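Local coordinates for SaTIE-TED (Staphylococcus aureus, PDB 6FX6), which is of unknown function but, as a thioester domain of an LPXTG-anchored surface protein, probably serves covalent attachment to host molecules through an internal thioester, at residues Ile17-Ser23 and Ala110-Tyr116; Leu78-His83 and Val222-Phe226; Pro147-Gly151 and Val186-Lys190. One frame throughout, in Å; residues are numbered along the deposited sequence.

Overall arrangement
Helix 94-107 is touched by side chains of both interaction 1 and interaction 2: Ile20 and Tyr112 rest on it in the first, Leu78 in the second. The two contacts have centres about 23 Å apart and nearest atoms about 10 Å apart. Their segments alternate along the chain. Interaction 3 is remote, its centre about 58 Å from that of interaction 1 and about 37 Å from that of interaction 2; in sequence it is nested inside the loop that interaction 2 closes. At interaction 1, a zinc ion lies about 7 Å from the side chain of Asn18, and an acetate ion, probably from the crystallisation liquor, about 5 Å from that of Tyr22.

Interaction 1 of 3, residues Ile17-Ser23 and Ala110-Tyr116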
loop_
_atom_site.group_PDB
_atom_site.type_symbol
_atom_site.label_atom_id
_atom_site.label_comp_id
_atom_site.label_asym_id
_atom_site.label_seq_id
_atom_site.Cartn_x
_atom_site.Cartn_y
_atom_site.Cartn_z
ATOM N N ILE A 17 25.517 11.517 8.647
ATOM C CA ILE A 17 24.718 11.391 9.864
ATOM C C ILE A 17 24.581 9.907 10.169
ATOM O O ILE A 17 24.310 9.119 9.261
ATOM C CB ILE A 17 23.289 11.952 9.642
ATOM C CG1 ILE A 17 23.323 13.463 9.408
ATOM C CG2 ILE A 17 22.367 11.640 10.820
ATOM C CD1 ILE A 17 22.107 14.000 8.671
ATOM N N ASN A 18 24.757 9.535 11.435
ATOM C CA ASN A 18 24.319 8.228 11.918
ATOM C C ASN A 18 22.799 8.266 11.978
ATOM O O ASN A 18 22.234 8.967 12.809
ATOM C CB ASN A 18 24.890 7.918 13.307
ATOM C CG ASN A 18 26.393 7.699 13.294
ATOM O OD1 ASN A 18 26.989 7.412 12.255
ATOM N ND2 ASN A 18 27.016 7.827 14.461
ATOM N N TRP A 19 22.145 7.540 11.075
ATOM C CA TRP A 19 20.686 7.553 10.976
ATOM C C TRP A 19 20.048 6.827 12.155
ATOM O O TRP A 19 19.136 7.361 12.797
ATOM C CB TRP A 19 20.224 6.924 9.659
ATOM C CG TRP A 19 20.570 7.730 8.446
ATOM C CD1 TRP A 19 21.498 7.426 7.491
ATOM C CD2 TRP A 19 19.987 8.972 8.057
ATOM N NE1 TRP A 19 21.525 8.411 6.527
ATOM C CE2 TRP A 19 20.604 9.372 6.852
ATOM C CE3 TRP A 19 19.002 9.792 8.612
ATOM C CZ2 TRP A 19 20.263 10.564 6.190
ATOM C CZ3 TRP A 19 18.654 10.977 7.953
ATOM C CH2 TRP A 19 19.288 11.350 6.756
ATOM N N ILE A 20 20.528 5.610 12.419
ATOM C CA ILE A 20 20.095 4.807 13.567
ATOM C C ILE A 20 21.217 3.923 14.100
ATOM O O ILE A 20 22.180 3.615 13.389
ATOM C CB ILE A 20 18.908 3.876 13.222
ATOM C CG1 ILE A 20 19.214 3.029 11.974
ATOM C CG2 ILE A 20 17.632 4.680 13.030
ATOM C CD1 ILE A 20 18.149 2.004 11.645
ATOM N N VAL A 21 21.080 3.537 15.364
ATOM C CA VAL A 21 21.816 2.416 15.928
ATOM C C VAL A 21 20.745 1.381 16.267
ATOM O O VAL A 21 19.882 1.644 17.113
ATOM C CB VAL A 21 22.615 2.813 17.184
ATOM C CG1 VAL A 21 23.300 1.591 17.794
ATOM C CG2 VAL A 21 23.632 3.896 16.840
ATOM N N TYR A 22 20.794 0.224 15.605
ATOM C CA TYR A 22 19.745 -0.784 15.749
ATOM C C TYR A 22 20.270 -2.206 15.849
ATOM O O TYR A 22 21.415 -2.490 15.502
ATOM C CB TYR A 22 18.754 -0.679 14.588
ATOM C CG TYR A 22 19.179 -1.364 13.308
ATOM C CD1 TYR A 22 20.138 -0.793 12.474
ATOM C CD2 TYR A 22 18.605 -2.573 12.918
ATOM C CE1 TYR A 22 20.527 -1.413 11.294
ATOM C CE2 TYR A 22 18.980 -3.202 11.738
ATOM C CZ TYR A 22 19.941 -2.620 10.926
ATOM O OH TYR A 22 20.311 -3.244 9.750
ATOM N N SER A 23 19.391 -3.085 16.327
ATOM C CA SER A 23 19.640 -4.519 16.406
ATOM C C SER A 23 18.505 -5.274 15.712
ATOM O O SER A 23 17.348 -4.859 15.760
ATOM C CB SER A 23 19.760 -4.962 17.864
ATOM O OG SER A 23 20.894 -4.372 18.469
ATOM N N ALA A 110 13.245 -5.627 13.882
ATOM C CA ALA A 110 14.241 -4.589 14.166
ATOM C C ALA A 110 13.857 -3.783 15.410
ATOM O O ALA A 110 12.681 -3.470 15.617
ATOM C CB ALA A 110 14.417 -3.669 12.972
ATOM N N LYS A 111 14.860 -3.473 16.233
ATOM C CA LYS A 111 14.694 -2.682 17.454
ATOM C C LYS A 111 15.678 -1.513 17.413
ATOM O O LYS A 111 16.872 -1.720 17.171
ATOM C CB LYS A 111 14.955 -3.551 18.687
ATOM C CG LYS A 111 14.060 -4.782 18.788
ATOM C CD LYS A 111 14.367 -5.592 20.037
ATOM C CE LYS A 111 13.328 -6.678 20.276
ATOM N NZ LYS A 111 13.545 -7.387 21.573
ATOM N N TYR A 112 15.180 -0.297 17.645
ATOM C CA TYR A 112 15.989 0.922 17.524
ATOM C C TYR A 112 16.403 1.440 18.889
ATOM O O TYR A 112 15.549 1.746 19.722
ATOM C CB TYR A 112 15.214 2.000 16.768
ATOM C CG TYR A 112 14.737 1.498 15.435
ATOM C CD1 TYR A 112 15.655 1.108 14.459
ATOM C CD2 TYR A 112 13.379 1.375 15.152
ATOM C CE1 TYR A 112 15.239 0.619 13.236
ATOM C CE2 TYR A 112 12.954 0.890 13.928
ATOM C CZ TYR A 112 13.886 0.514 12.975
ATOM O OH TYR A 112 13.475 0.030 11.768
ATOM N N HIS A 113 17.717 1.535 19.098
ATOM C CA HIS A 113 18.290 2.050 20.342
ATOM C C HIS A 113 18.475 3.565 20.265
ATOM O O HIS A 113 18.234 4.268 21.251
ATOM C CB HIS A 113 19.625 1.356 20.645
ATOM C CG HIS A 113 19.549 -0.138 20.582
ATOM N ND1 HIS A 113 19.063 -0.904 21.619
ATOM C CD2 HIS A 113 19.874 -1.005 19.594
ATOM C CE1 HIS A 113 19.102 -2.180 21.278
ATOM N NE2 HIS A 113 19.590 -2.269 20.053
ATOM N N THR A 114 18.907 4.052 19.099
ATOM C CA THR A 114 19.083 5.484 18.835
ATOM C C THR A 114 18.464 5.821 17.491
ATOM O O THR A 114 18.608 5.053 16.533
ATOM C CB THR A 114 20.582 5.868 18.797
ATOM O OG1 THR A 114 21.201 5.490 20.029
ATOM C CG2 THR A 114 20.780 7.374 18.581
ATOM N N ILE A 115 17.777 6.960 17.424
ATOM C CA ILE A 115 17.211 7.468 16.171
ATOM C C ILE A 115 17.564 8.947 16.008
ATOM O O ILE A 115 17.335 9.745 16.911
ATOM C CB ILE A 115 15.677 7.282 16.101
ATOM C CG1 ILE A 115 15.304 5.796 16.214
ATOM C CG2 ILE A 115 15.125 7.872 14.799
ATOM C CD1 ILE A 115 13.816 5.529 16.364
ATOM N N TYR A 116 18.129 9.296 14.853
ATOM C CA TYR A 116 18.437 10.685 14.516
ATOM C C TYR A 116 17.171 11.533 14.638
ATOM O O TYR A 116 16.154 11.204 14.032
ATOM C CB TYR A 116 19.001 10.752 13.096
ATOM C CG TYR A 116 19.290 12.142 12.573
ATOM C CD1 TYR A 116 20.108 13.027 13.278
ATOM C CD2 TYR A 116 18.771 12.563 11.346
ATOM C CE1 TYR A 116 20.378 14.301 12.787
ATOM C CE2 TYR A 116 19.041 13.827 10.844
ATOM C CZ TYR A 116 19.838 14.694 11.565
ATOM O OH TYR A 116 20.091 15.943 11.045
#
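Tyr116 lays its ring against Ile17, and the contact can be followed along the tyrosine. Tyr116 CB sits 3.4 Å from Trp19 O, and because CG is anti to the backbone N (chi1 176°) the ring runs back along 17-19. There Ile17 CG2 stands over the centre of one face, 3.5 Å from the Tyr116 ring centroid, a CH-pi contact. Tyr116 CD2 also meets the indole, at 3.7 Å from Trp19 CZ3, the two ring planes steeply inclined at 82°. Farther out, CE2, CZ and finally OH pass Ile17 CD1, with Tyr116 OH 3.7 Å from that methyl. The backbone joins in through Tyr116 N, which donates to Trp19 O.

From here the segments continue as antiparallel strands of the large curled sheet, 111-115 lying beside 20-24, whose other neighbour is strand 30-40. The pairing is broken by a classic beta bulge: His113 and Thr114 both face Val21, and Val21 O accepts from His113 N at 2.9 Å and from Thr114 N at 3.3 Å. Beyond it, Ser23 and Lys111 form a hydrogen-bonded pair, each amide donating to the other's carbonyl.

On the face carrying Ile20, Tyr22 and Tyr112, the Tyr112 ring receives Ile20 CD1 at its CE1, 3.6 Å away, and Tyr112 CD1 touches Tyr22 CB. These side chains are turned to helix 94-107, where Met102 O binds the Tyr112 hydroxyl; Tyr22 OH reaches Pro50 O and Arg27. From the bulge, the end of the His113 side chain comes up to Ser23, which sits on the face with Val21 and Thr114. His113 NE2 and Ser23 OG share a 2.9 Å hydrogen bond, the hydroxyl lying at the ring edge, near its plane; Ser23 OG also bonds Asn29 N.

Interaction 2 of 3, residues Leu78-His83 and Val222-Phe226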
loop_
_atom_site.group_PDB
_atom_site.type_symbol
_atom_site.label_atom_id
_atom_site.label_comp_id
_atom_site.label_asym_id
_atom_site.label_seq_id
_atom_site.Cartn_x
_atom_site.Cartn_y
_atom_site.Cartn_z
ATOM N N LEU A 78 2.662 -5.161 5.232
ATOM C CA LEU A 78 3.892 -4.725 4.558
ATOM C C LEU A 78 3.610 -3.922 3.277
ATOM O O LEU A 78 4.289 -2.929 3.016
ATOM C CB LEU A 78 4.801 -5.915 4.241
ATOM C CG LEU A 78 5.416 -6.627 5.455
ATOM C CD1 LEU A 78 5.932 -7.998 5.058
ATOM C CD2 LEU A 78 6.529 -5.804 6.080
ATOM N N THR A 79 2.607 -4.340 2.505
ATOM C CA THR A 79 2.224 -3.624 1.285
ATOM C C THR A 79 1.505 -2.307 1.607
ATOM O O THR A 79 1.684 -1.315 0.893
ATOM C CB THR A 79 1.357 -4.488 0.333
ATOM O OG1 THR A 79 0.154 -4.895 0.987
ATOM C CG2 THR A 79 2.121 -5.731 -0.132
HETATM N N MSE A 80 0.717 -2.301 2.684
HETATM C CA MSE A 80 0.052 -1.083 3.178
HETATM C C MSE A 80 1.048 -0.041 3.605
HETATM O O MSE A 80 0.892 1.141 3.297
HETATM C CB MSE A 80 -0.826 -1.329 4.415
HETATM C CG MSE A 80 -1.980 -2.308 4.248
HETATM SE SE MSE A 80 -3.242 -1.602 2.933
HETATM C CE MSE A 80 -2.579 -2.533 1.323
ATOM N N ILE A 81 2.071 -0.468 4.336
ATOM C CA ILE A 81 3.113 0.445 4.799
ATOM C C ILE A 81 3.918 0.982 3.615
ATOM O O ILE A 81 4.200 2.175 3.555
ATOM C CB ILE A 81 4.040 -0.218 5.844
ATOM C CG1 ILE A 81 3.246 -0.542 7.119
ATOM C CG2 ILE A 81 5.199 0.707 6.193
ATOM C CD1 ILE A 81 3.890 -1.591 7.998
ATOM N N SER A 82 4.279 0.108 2.679
ATOM C CA SER A 82 4.976 0.540 1.478
ATOM C C SER A 82 4.123 1.543 0.700
ATOM O O SER A 82 4.591 2.632 0.368
ATOM C CB SER A 82 5.332 -0.657 0.601
ATOM O OG SER A 82 5.963 -0.245 -0.602
ATOM N N HIS A 83 2.861 1.190 0.458
ATOM C CA HIS A 83 1.971 2.018 -0.359
ATOM C C HIS A 83 1.704 3.399 0.251
ATOM O O HIS A 83 2.041 4.425 -0.350
ATOM C CB HIS A 83 0.650 1.296 -0.620
ATOM C CG HIS A 83 -0.312 2.088 -1.442
ATOM N ND1 HIS A 83 -0.194 2.216 -2.810
ATOM C CD2 HIS A 83 -1.395 2.816 -1.083
ATOM C CE1 HIS A 83 -1.177 2.977 -3.261
ATOM N NE2 HIS A 83 -1.915 3.360 -2.233
ATOM N N VAL A 222 9.427 -5.588 -3.687
ATOM C CA VAL A 222 8.595 -4.618 -4.380
ATOM C C VAL A 222 7.213 -4.945 -3.851
ATOM O O VAL A 222 6.551 -5.866 -4.331
ATOM C CB VAL A 222 8.693 -4.745 -5.911
ATOM C CG1 VAL A 222 7.810 -3.705 -6.587
ATOM C CG2 VAL A 222 10.138 -4.568 -6.357
ATOM N N LEU A 223 6.805 -4.197 -2.829
ATOM C CA LEU A 223 5.666 -4.558 -1.991
ATOM C C LEU A 223 4.380 -3.926 -2.526
ATOM O O LEU A 223 3.812 -2.997 -1.928
ATOM C CB LEU A 223 5.935 -4.134 -0.545
ATOM C CG LEU A 223 7.229 -4.672 0.077
ATOM C CD1 LEU A 223 7.475 -4.021 1.431
ATOM C CD2 LEU A 223 7.191 -6.190 0.195
ATOM N N LYS A 224 3.922 -4.462 -3.653
ATOM C CA LYS A 224 2.726 -3.969 -4.327
ATOM C C LYS A 224 1.476 -4.415 -3.578
ATOM O O LYS A 224 1.370 -5.580 -3.195
ATOM C CB LYS A 224 2.649 -4.492 -5.759
ATOM C CG LYS A 224 3.820 -4.103 -6.643
ATOM C CD LYS A 224 3.540 -4.489 -8.082
ATOM C CE LYS A 224 4.729 -4.208 -8.974
ATOM N NZ LYS A 224 4.406 -4.574 -10.377
ATOM N N PRO A 225 0.521 -3.493 -3.368
ATOM C CA PRO A 225 -0.741 -3.902 -2.757
ATOM C C PRO A 225 -1.567 -4.728 -3.743
ATOM O O PRO A 225 -1.654 -4.374 -4.917
ATOM C CB PRO A 225 -1.419 -2.572 -2.406
ATOM C CG PRO A 225 -0.821 -1.575 -3.327
ATOM C CD PRO A 225 0.543 -2.060 -3.711
ATOM N N PHE A 226 -2.145 -5.822 -3.264
ATOM C CA PHE A 226 -2.853 -6.787 -4.126
ATOM C C PHE A 226 -4.373 -6.712 -3.987
ATOM O O PHE A 226 -5.081 -7.501 -4.609
ATOM C CB PHE A 226 -2.355 -8.226 -3.880
ATOM C CG PHE A 226 -2.419 -8.665 -2.443
ATOM C CD1 PHE A 226 -3.605 -9.146 -1.896
ATOM C CD2 PHE A 226 -1.285 -8.596 -1.631
ATOM C CE1 PHE A 226 -3.665 -9.547 -0.568
ATOM C CE2 PHE A 226 -1.337 -9.000 -0.302
ATOM C CZ PHE A 226 -2.529 -9.477 0.230
HETATM O O HOH W 1 -2.097 -5.893 -0.026
HETATM O O HOH W 2 7.945 -1.379 -2.464
HETATM O O HOH W 3 3.718 -0.384 -2.255
#
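The imidazole of His83 meets the ring of Pro225 at about a right angle, His83 ND1 lying 3.9 Å from Pro225 CG. Ile203 and Ile205 also touch this imidazole. The phenyl ring of Phe226 carries water 1 over one face, offset toward the rim. Here the loop that leaves strand 220-222 crosses the buried middle of helix 72-87, and an inverse gamma turn centred on Leu223 bends the chain so that Leu223 and Pro225 both bear on the helix.

Leu223 presses its CB against Ser82 CB at 3.7 Å, while its CD1 runs on to Leu78 O. Pro225 is touched from another side by the selenomethionine Met80, whose folded chain brings CE to Pro225 CB. Between these two hydrophobic patches lies Thr79: its CG2 is 3.2 Å from Lys224 O, and its CB approaches Pro225 CA. With OG1 set between the backbone N and the carbonyl carbon (chi1 60°), the hydroxyl lies back along the helix, bonds Asn76 O, and accepts from water 1, which in turn accepts a hydrogen bond from Phe226 N.

The remaining polar links across the contact also run through water. Ser82 OG, anti to its own backbone nitrogen (chi1 178°), holds two waters that reach both backbone polar atoms of Leu223. Water 2 lies 2.9 Å from Ser82 OG and accepts from Leu223 N. Water 3, bound to the same hydroxyl, donates to Leu223 O at 2.6 Å.

Interaction 3 of 3, residues Pro147-Gly151 and Val186-Lys190; sequences PIKVG and VTADK
Val186 opens the second segment with its CG1 set 4.1 Å from Ile148 CD1, the two side chains meeting at a slant. This joins two sheets that face each other here, consistent with a beta sandwich: strand 145-149 is an outermost strand of the mixed sheet, where it pairs in parallel with strand 231-238, and strand 183-188 is the middle of the three-stranded antiparallel sheet. With CG1 anti to the backbone N (chi1 -169°), Ile148 reaches across to Val186, and Leu235 of strand 231-238 touches both.

At Thr187 the contact is looser: Thr187 OG1 lies 3.7 Å from Gly151 O, and its backbone bonds to Asn176 within its own sheet. Ala188 makes the polar link. Ala188 O accepts from Gly151 N at 3.1 Å in a nearly straight bond, 167° at the hydrogen, with the donor close to the line of the carbonyl. The same oxygen of Ala188 is approached by Val150 CA at 3.4 Å, a CA-H...O contact. Ala188 N donates to water 4 at 2.9 Å, and that water lies 2.7 Å from Lys149 O, bridging the two main chains.

The CB of Asp189 points away from 147-151, and its OD1 bonds Asn191 N, while its backbone lies beside Val150: Val150 CG2 faces Asp189 O. Lys190 follows with an extended chain that leads off beyond CG. Val150 CG1 packs against the base of Lys190, 3.9 Å from Lys190 CG and 3.8 Å from Lys190 N.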
loop_
_atom_site.group_PDB
_atom_site.type_symbol
_atom_site.label_atom_id
_atom_site.label_comp_id
_atom_site.label_asym_id
_atom_site.label_seq_id
_atom_site.Cartn_x
_atom_site.Cartn_y
_atom_site.Cartn_z
ATOM N N PRO A 147 -32.341 -1.577 -4.669
ATOM C CA PRO A 147 -33.086 -1.485 -5.924
ATOM C C PRO A 147 -32.974 -0.095 -6.548
ATOM O O PRO A 147 -32.905 0.901 -5.831
ATOM C CB PRO A 147 -34.525 -1.761 -5.495
ATOM C CG PRO A 147 -34.588 -1.249 -4.100
ATOM C CD PRO A 147 -33.244 -1.551 -3.501
ATOM N N ILE A 148 -32.945 -0.047 -7.874
ATOM C CA ILE A 148 -32.923 1.214 -8.613
ATOM C C ILE A 148 -33.627 1.013 -9.959
ATOM O O ILE A 148 -33.373 0.027 -10.654
ATOM C CB ILE A 148 -31.473 1.744 -8.791
ATOM C CG1 ILE A 148 -31.477 3.183 -9.325
ATOM C CG2 ILE A 148 -30.637 0.832 -9.691
ATOM C CD1 ILE A 148 -30.112 3.825 -9.365
ATOM N N LYS A 149 -34.526 1.932 -10.305
ATOM C CA LYS A 149 -35.230 1.875 -11.589
ATOM C C LYS A 149 -34.376 2.480 -12.691
ATOM O O LYS A 149 -33.659 3.458 -12.457
ATOM C CB LYS A 149 -36.572 2.604 -11.513
ATOM C CG LYS A 149 -37.510 2.013 -10.472
ATOM C CD LYS A 149 -38.972 2.236 -10.810
ATOM C CE LYS A 149 -39.864 1.452 -9.859
ATOM N NZ LYS A 149 -41.300 1.544 -10.237
ATOM N N VAL A 150 -34.451 1.889 -13.883
ATOM C CA VAL A 150 -33.760 2.416 -15.065
ATOM C C VAL A 150 -34.216 3.848 -15.336
ATOM O O VAL A 150 -35.415 4.136 -15.313
ATOM C CB VAL A 150 -34.001 1.522 -16.314
ATOM C CG1 VAL A 150 -33.664 2.248 -17.615
ATOM C CG2 VAL A 150 -33.195 0.233 -16.200
ATOM N N GLY A 151 -33.250 4.734 -15.570
ATOM C CA GLY A 151 -33.522 6.145 -15.829
ATOM C C GLY A 151 -33.375 7.019 -14.597
ATOM O O GLY A 151 -32.769 8.086 -14.673
ATOM N N VAL A 186 -25.771 7.856 -8.603
ATOM C CA VAL A 186 -25.841 6.712 -9.510
ATOM C C VAL A 186 -27.005 6.817 -10.482
ATOM O O VAL A 186 -28.113 7.182 -10.092
ATOM C CB VAL A 186 -26.009 5.402 -8.719
ATOM C CG1 VAL A 186 -26.057 4.207 -9.656
ATOM C CG2 VAL A 186 -24.883 5.243 -7.711
ATOM N N THR A 187 -26.748 6.487 -11.745
ATOM C CA THR A 187 -27.817 6.244 -12.708
ATOM C C THR A 187 -27.469 5.010 -13.543
ATOM O O THR A 187 -26.319 4.822 -13.929
ATOM C CB THR A 187 -28.123 7.489 -13.578
ATOM O OG1 THR A 187 -29.212 7.204 -14.468
ATOM C CG2 THR A 187 -26.913 7.941 -14.387
ATOM N N ALA A 188 -28.467 4.158 -13.774
ATOM C CA ALA A 188 -28.312 2.935 -14.555
ATOM C C ALA A 188 -29.331 2.913 -15.678
ATOM O O ALA A 188 -30.480 3.309 -15.477
ATOM C CB ALA A 188 -28.493 1.717 -13.668
ATOM N N ASP A 189 -28.909 2.439 -16.851
ATOM C CA ASP A 189 -29.777 2.366 -18.038
ATOM C C ASP A 189 -30.065 0.899 -18.404
ATOM O O ASP A 189 -29.643 -0.009 -17.688
ATOM C CB ASP A 189 -29.187 3.188 -19.209
ATOM C CG ASP A 189 -27.788 2.752 -19.610
ATOM O OD1 ASP A 189 -27.602 1.571 -19.970
ATOM O OD2 ASP A 189 -26.869 3.602 -19.584
ATOM N N LYS A 190 -30.793 0.672 -19.498
ATOM C CA LYS A 190 -31.193 -0.681 -19.923
ATOM C C LYS A 190 -30.038 -1.626 -20.261
ATOM O O LYS A 190 -30.221 -2.843 -20.203
ATOM C CB LYS A 190 -32.153 -0.620 -21.116
ATOM C CG LYS A 190 -33.518 -0.047 -20.781
ATOM C CD LYS A 190 -34.437 -0.089 -21.985
ATOM C CE LYS A 190 -35.683 0.749 -21.762
ATOM N NZ LYS A 190 -36.520 0.774 -22.992
HETATM O O HOH W 4 -31.156 4.551 -12.642
#